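Side-chain contacts in aromatic amino acid aminotransferase I (PDB 6HNU), which probably transfers the amino group of aromatic L-amino acids to 2-oxoglutarate with the help of pyridoxal 5'-phosphate, yielding aromatic oxo-acids and L-glutamate: residues B[233-236]-B[237-241]; B[196-199]-B[200-203]. All coordinates share one frame; numbering follows the deposited sequence.

Contact 1 (B[233-236]-B[237-241])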
ATOM      1  N   TYR B 233     -25.061 -17.679  -2.937  1.00 18.29           N
ATOM      2  CA  TYR B 233     -23.995 -18.663  -2.594  1.00 17.89           C
ATOM      3  C   TYR B 233     -24.221 -19.944  -3.406  1.00 19.26           C
ATOM      4  O   TYR B 233     -23.287 -20.465  -4.047  1.00 19.29           O
ATOM      5  CB  TYR B 233     -23.910 -18.912  -1.080  1.00 17.86           C
ATOM      6  CG  TYR B 233     -22.731 -19.783  -0.751  1.00 18.29           C
ATOM      7  CD1 TYR B 233     -21.446 -19.252  -0.793  1.00 16.68           C
ATOM      8  CD2 TYR B 233     -22.855 -21.152  -0.601  1.00 18.18           C
ATOM      9  CE1 TYR B 233     -20.325 -20.028  -0.590  1.00 17.43           C
ATOM     10  CE2 TYR B 233     -21.737 -21.944  -0.366  1.00 18.14           C
ATOM     11  CZ  TYR B 233     -20.465 -21.384  -0.374  1.00 17.55           C
ATOM     12  OH  TYR B 233     -19.349 -22.145  -0.184  1.00 18.04           O
ATOM     13  N   ASP B 234     -25.468 -20.423  -3.463  1.00 21.78           N
ATOM     14  CA  ASP B 234     -25.817 -21.655  -4.236  1.00 24.16           C
ATOM     15  C   ASP B 234     -25.478 -21.466  -5.724  1.00 19.65           C
ATOM     16  O   ASP B 234     -24.995 -22.425  -6.359  1.00 21.71           O
ATOM     17  CB  ASP B 234     -27.280 -22.063  -4.019  1.00 25.42           C
ATOM     18  CG  ASP B 234     -27.558 -22.605  -2.628  1.00 28.95           C
ATOM     19  OD1 ASP B 234     -26.610 -22.827  -1.919  1.00 31.39           O
ATOM     20  OD2 ASP B 234     -28.734 -22.745  -2.266  1.00 30.45           O
ATOM     21  N   ILE B 235     -25.709 -20.285  -6.275  1.00 19.04           N
ATOM     22  CA  ILE B 235     -25.378 -19.984  -7.694  1.00 20.16           C
ATOM     23  C   ILE B 235     -23.856 -20.009  -7.862  1.00 19.54           C
ATOM     24  O   ILE B 235     -23.376 -20.639  -8.810  1.00 20.96           O
ATOM     25  CB  ILE B 235     -26.012 -18.650  -8.098  1.00 18.10           C
ATOM     26  CG1 ILE B 235     -27.541 -18.771  -8.063  1.00 16.73           C
ATOM     27  CG2 ILE B 235     -25.495 -18.178  -9.437  1.00 18.75           C
ATOM     28  CD1 ILE B 235     -28.212 -17.451  -8.030  1.00 17.18           C
ATOM     29  N   ALA B 236     -23.107 -19.405  -6.933  1.00 19.33           N
ATOM     30  CA  ALA B 236     -21.617 -19.395  -7.004  1.00 19.01           C
ATOM     31  C   ALA B 236     -21.125 -20.848  -6.979  1.00 19.05           C
ATOM     32  O   ALA B 236     -20.238 -21.182  -7.733  1.00 19.41           O
ATOM     33  CB  ALA B 236     -21.062 -18.578  -5.859  1.00 19.13           C
ATOM     34  N   CYS B 237     -21.761 -21.725  -6.212  1.00 20.65           N
ATOM     35  CA  CYS B 237     -21.315 -23.136  -6.088  1.00 20.64           C
ATOM     36  C   CYS B 237     -21.665 -23.888  -7.374  1.00 22.02           C
ATOM     37  O   CYS B 237     -20.839 -24.681  -7.843  1.00 21.94           O
ATOM     38  CB  CYS B 237     -21.914 -23.829  -4.884  1.00 20.25           C
ATOM     39  SG  CYS B 237     -21.343 -23.180  -3.290  1.00 22.13           S
ATOM     40  N   LYS B 238     -22.835 -23.619  -7.930  1.00 24.10           N
ATOM     41  CA  LYS B 238     -23.384 -24.375  -9.088  1.00 24.88           C
ATOM     42  C   LYS B 238     -22.569 -24.008 -10.320  1.00 25.23           C
ATOM     43  O   LYS B 238     -22.275 -24.902 -11.126  1.00 22.76           O
ATOM     44  CB  LYS B 238     -24.883 -24.082  -9.253  1.00 26.00           C
ATOM     45  CG  LYS B 238     -25.551 -24.591 -10.530  1.00 25.76           C
ATOM     46  CD  LYS B 238     -27.030 -24.223 -10.622  1.00 26.53           C
ATOM     47  CE  LYS B 238     -27.728 -24.799 -11.843  1.00 27.91           C
ATOM     48  NZ  LYS B 238     -29.143 -24.355 -11.917  1.00 28.04           N
ATOM     49  N   TYR B 239     -22.182 -22.745 -10.474  1.00 23.13           N
ATOM     50  CA  TYR B 239     -21.448 -22.339 -11.688  1.00 20.62           C
ATOM     51  C   TYR B 239     -19.949 -22.207 -11.394  1.00 20.69           C
ATOM     52  O   TYR B 239     -19.217 -21.879 -12.305  1.00 21.66           O
ATOM     53  CB  TYR B 239     -22.070 -21.081 -12.267  1.00 21.90           C
ATOM     54  CG  TYR B 239     -23.465 -21.323 -12.748  1.00 21.13           C
ATOM     55  CD1 TYR B 239     -23.676 -21.976 -13.962  1.00 22.01           C
ATOM     56  CD2 TYR B 239     -24.557 -20.997 -11.968  1.00 20.12           C
ATOM     57  CE1 TYR B 239     -24.956 -22.207 -14.427  1.00 22.17           C
ATOM     58  CE2 TYR B 239     -25.847 -21.253 -12.397  1.00 22.37           C
ATOM     59  CZ  TYR B 239     -26.046 -21.853 -13.645  1.00 22.35           C
ATOM     60  OH  TYR B 239     -27.309 -22.113 -14.086  1.00 23.89           O
ATOM     61  N   ASP B 240     -19.526 -22.469 -10.159  1.00 21.29           N
ATOM     62  CA  ASP B 240     -18.088 -22.460  -9.768  1.00 21.91           C
ATOM     63  C   ASP B 240     -17.409 -21.122 -10.073  1.00 18.94           C
ATOM     64  O   ASP B 240     -16.422 -21.088 -10.799  1.00 18.79           O
ATOM     65  CB  ASP B 240     -17.348 -23.631 -10.415  1.00 22.21           C
ATOM     66  CG  ASP B 240     -15.947 -23.805  -9.868  1.00 22.19           C
ATOM     67  OD1 ASP B 240     -15.718 -23.404  -8.705  1.00 20.01           O
ATOM     68  OD2 ASP B 240     -15.092 -24.301 -10.636  1.00 23.27           O
ATOM     69  N   PHE B 241     -17.844 -20.046  -9.413  1.00 18.23           N
ATOM     70  CA  PHE B 241     -17.138 -18.750  -9.394  1.00 17.75           C
ATOM     71  C   PHE B 241     -17.006 -18.358  -7.918  1.00 18.37           C
ATOM     72  O   PHE B 241     -17.752 -18.906  -7.076  1.00 17.80           O
ATOM     73  CB  PHE B 241     -17.791 -17.699 -10.305  1.00 18.92           C
ATOM     74  CG  PHE B 241     -19.232 -17.356 -10.009  1.00 20.22           C
ATOM     75  CD1 PHE B 241     -19.571 -16.503  -8.963  1.00 18.08           C
ATOM     76  CD2 PHE B 241     -20.253 -17.863 -10.792  1.00 20.26           C
ATOM     77  CE1 PHE B 241     -20.902 -16.245  -8.680  1.00 18.82           C
ATOM     78  CE2 PHE B 241     -21.581 -17.560 -10.536  1.00 18.37           C
ATOM     79  CZ  PHE B 241     -21.899 -16.740  -9.489  1.00 19.16           C
TER
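A Schellman motif closes the C-terminal end of helix 226-239, where Phe241 folds back on Ala236. The 6→1 bond runs from Phe241 N to Ala236 O (3.1 Å) and meets a lone pair in the carbonyl plane, while Asp240 supplies the positive phi (57°) that reverses the chain. A weak bond from Asp240 N to Cys237 O accompanies it. Through the same reversal the Phe241 ring lies flat against the helix: Ala236 CA sits over one face, 3.8 Å from the ring centroid, a CH-pi contact extended by Ala236 CB at 3.7 Å from CE1. Ile235 comes to the edge of this ring, its CG2 3.9 Å from Phe241 CZ, and the same methyl group reaches Tyr239 CD2. The helix is the connection of a beta-alpha-beta crossover between strands 209-212 and 242-246, and the turn at its end delivers the chain into the second strand. One turn back, Cys237 SG approaches the Tyr233 ring obliquely, 3.8 Å from its centroid, a tight sulfur-aromatic contact with CE2 only 3.2 Å from SG. Tyr233 CG stands anti to its own nitrogen (chi1 -174°), which carries the ring forward along the helix to this sulfur. The Tyr233 hydroxyl is hydrogen-bonded to the Asp287 carboxylate and the backbone N of Glu289, and the Asp240 carboxylate forms a salt bridge with Arg291.

Contact 2 (B[196-199]-B[200-203])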
ATOM      1  N   GLU B 196     -29.062 -16.234 -11.598  1.00 19.65           N
ATOM      2  CA  GLU B 196     -29.159 -17.658 -11.996  1.00 20.67           C
ATOM      3  C   GLU B 196     -29.390 -17.727 -13.509  1.00 21.13           C
ATOM      4  O   GLU B 196     -28.777 -18.556 -14.159  1.00 22.27           O
ATOM      5  CB  GLU B 196     -30.302 -18.364 -11.258  1.00 22.05           C
ATOM      6  CG  GLU B 196     -30.612 -19.772 -11.750  1.00 23.71           C
ATOM      7  CD  GLU B 196     -29.509 -20.807 -11.645  1.00 24.18           C
ATOM      8  OE1 GLU B 196     -28.798 -20.806 -10.635  1.00 27.24           O
ATOM      9  OE2 GLU B 196     -29.433 -21.678 -12.516  1.00 22.99           O
ATOM     10  N   GLU B 197     -30.332 -16.938 -14.012  1.00 23.36           N
ATOM     11  CA  GLU B 197     -30.755 -16.966 -15.441  1.00 24.77           C
ATOM     12  C   GLU B 197     -29.532 -16.571 -16.282  1.00 23.74           C
ATOM     13  O   GLU B 197     -29.242 -17.275 -17.264  1.00 22.82           O
ATOM     14  CB  GLU B 197     -31.941 -16.028 -15.685  1.00 26.24           C
ATOM     15  CG  GLU B 197     -32.175 -15.702 -17.166  1.00 28.84           C
ATOM     16  CD  GLU B 197     -32.568 -16.924 -17.950  1.00 31.82           C
ATOM     17  OE1 GLU B 197     -32.944 -17.928 -17.293  1.00 35.00           O
ATOM     18  OE2 GLU B 197     -32.510 -16.894 -19.211  1.00 32.87           O
ATOM     19  N   LEU B 198     -28.876 -15.472 -15.915  1.00 22.25           N
ATOM     20  CA  LEU B 198     -27.659 -14.962 -16.599  1.00 23.24           C
ATOM     21  C   LEU B 198     -26.628 -16.090 -16.713  1.00 24.10           C
ATOM     22  O   LEU B 198     -26.036 -16.255 -17.785  1.00 24.81           O
ATOM     23  CB  LEU B 198     -27.112 -13.779 -15.808  1.00 26.19           C
ATOM     24  CG  LEU B 198     -25.897 -13.079 -16.408  1.00 25.68           C
ATOM     25  CD1 LEU B 198     -26.224 -12.481 -17.764  1.00 27.54           C
ATOM     26  CD2 LEU B 198     -25.412 -11.988 -15.474  1.00 25.87           C
ATOM     27  N   MET B 199     -26.380 -16.812 -15.621  1.00 22.10           N
ATOM     28  CA  MET B 199     -25.384 -17.903 -15.595  1.00 21.41           C
ATOM     29  C   MET B 199     -25.893 -19.095 -16.405  1.00 22.02           C
ATOM     30  O   MET B 199     -25.077 -19.743 -17.035  1.00 22.01           O
ATOM     31  CB  MET B 199     -25.060 -18.309 -14.155  1.00 21.72           C
ATOM     32  CG  MET B 199     -24.222 -17.276 -13.406  1.00 23.04           C
ATOM     33  SD  MET B 199     -22.737 -16.656 -14.275  1.00 22.82           S
ATOM     34  CE  MET B 199     -21.956 -18.177 -14.807  1.00 27.32           C
ATOM     35  N   SER B 200     -27.181 -19.426 -16.363  1.00 23.28           N
ATOM     36  CA  SER B 200     -27.702 -20.670 -16.998  1.00 26.41           C
ATOM     37  C   SER B 200     -27.439 -20.629 -18.510  1.00 26.32           C
ATOM     38  O   SER B 200     -27.324 -21.709 -19.071  1.00 28.02           O
ATOM     39  CB  SER B 200     -29.163 -20.907 -16.725  1.00 24.88           C
ATOM     40  OG  SER B 200     -29.926 -19.904 -17.382  1.00 28.09           O
ATOM     41  N   ARG B 201     -27.365 -19.443 -19.122  1.00 28.20           N
ATOM     42  CA  ARG B 201     -27.149 -19.276 -20.592  1.00 31.13           C
ATOM     43  C   ARG B 201     -25.794 -18.614 -20.867  1.00 27.90           C
ATOM     44  O   ARG B 201     -25.596 -18.074 -21.989  1.00 25.66           O
ATOM     45  CB  ARG B 201     -28.285 -18.483 -21.231  1.00 38.46           C
ATOM     46  CG  ARG B 201     -28.986 -17.512 -20.301  1.00 44.47           C
ATOM     47  CD  ARG B 201     -29.759 -16.446 -21.046  1.00 51.10           C
ATOM     48  NE  ARG B 201     -28.873 -15.299 -21.178  1.00 56.02           N
ATOM     49  CZ  ARG B 201     -28.864 -14.198 -20.412  1.00 55.12           C
ATOM     50  NH1 ARG B 201     -29.759 -14.020 -19.437  1.00 45.73           N
ATOM     51  NH2 ARG B 201     -27.946 -13.266 -20.668  1.00 45.53           N
ATOM     52  N   TRP B 202     -24.874 -18.650 -19.899  1.00 23.06           N
ATOM     53  CA  TRP B 202     -23.581 -17.936 -20.045  1.00 23.17           C
ATOM     54  C   TRP B 202     -22.856 -18.437 -21.299  1.00 22.58           C
ATOM     55  O   TRP B 202     -22.588 -19.650 -21.374  1.00 24.45           O
ATOM     56  CB  TRP B 202     -22.671 -18.116 -18.826  1.00 22.13           C
ATOM     57  CG  TRP B 202     -21.504 -17.186 -18.901  1.00 21.90           C
ATOM     58  CD1 TRP B 202     -20.245 -17.468 -19.352  1.00 21.17           C
ATOM     59  CD2 TRP B 202     -21.525 -15.788 -18.589  1.00 21.04           C
ATOM     60  NE1 TRP B 202     -19.468 -16.343 -19.322  1.00 20.97           N
ATOM     61  CE2 TRP B 202     -20.222 -15.293 -18.850  1.00 21.47           C
ATOM     62  CE3 TRP B 202     -22.480 -14.921 -18.050  1.00 21.51           C
ATOM     63  CZ2 TRP B 202     -19.873 -13.969 -18.602  1.00 20.98           C
ATOM     64  CZ3 TRP B 202     -22.136 -13.604 -17.841  1.00 22.62           C
ATOM     65  CH2 TRP B 202     -20.845 -13.138 -18.099  1.00 22.22           C
ATOM     66  N   VAL B 203     -22.475 -17.540 -22.194  1.00 24.82           N
ATOM     67  CA  VAL B 203     -21.600 -17.919 -23.350  1.00 26.24           C
ATOM     68  C   VAL B 203     -20.126 -17.592 -23.031  1.00 22.94           C
ATOM     69  O   VAL B 203     -19.847 -16.529 -22.438  1.00 24.01           O
ATOM     70  CB  VAL B 203     -22.065 -17.272 -24.672  1.00 28.72           C
ATOM     71  CG1 VAL B 203     -22.092 -15.766 -24.619  1.00 33.54           C
ATOM     72  CG2 VAL B 203     -21.175 -17.693 -25.825  1.00 31.94           C
TER
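Ser200 turns its hydroxyl back on the helix it terminates, OG donating to Glu197 O at 2.7 Å. With chi1 at 68°, the hydroxyl lies between the backbone nitrogen and carbonyl carbon, where it can meet this oxygen. Glu197 O also takes a weak bond from Arg201 N (3.4 Å), so one carbonyl receives two donors. The side chains of Glu197 and Arg201 cross at about a right angle; OE2 lies at the edge of the guanidinium, in its plane, but the salt bridge to NH1 is long at 4.0 Å. Leu198 lies against the flat of the guanidinium, its CA over one face and CD1 3.5 Å from Arg201 NH2. Leu198 CG, the branch point itself, meets Trp202 CZ3 at 4.1 Å, the two side chains running side by side. Met199 crosses the indole obliquely in a Met-aromatic contact, SD lying 4.9 Å from the centroid of the six-membered ring. The backbone at Trp202 is held by a bond from its N to Met199 O (3.1 Å), whose donor stands above the carbonyl plane. Further out, Trp202 NE1 is hydrogen-bonded to Asn205 O, and the Trp202 side chain also touches Pro207 and Thr158 of strand 158-162. The i to i+3 bond and the backbone angles of Ser200 and Arg201 are those of a type I turn, a common way for a helix to end.

Contact 2 comes first along the chain: residues 196-203 span the end of helix 192-200, strand 209-212 follows, and residues 233-241 span the end of helix 226-239 before strand 242-246. Their centres lie 12 Å apart, and the two helix ends touch. Glu196 OE2 is the junction, in a salt bridge with Lys238 NZ (2.8 Å) and a probable hydrogen bond with Tyr239 OH (2.7 Å), while the Tyr239 ring packs against Met199. Two neighbouring helices, each followed in the chain by a strand of the large mixed sheet, are thus joined near their C-terminal ends, in a region of the aminotransferase fold away from the cofactor and phenylalanine pockets.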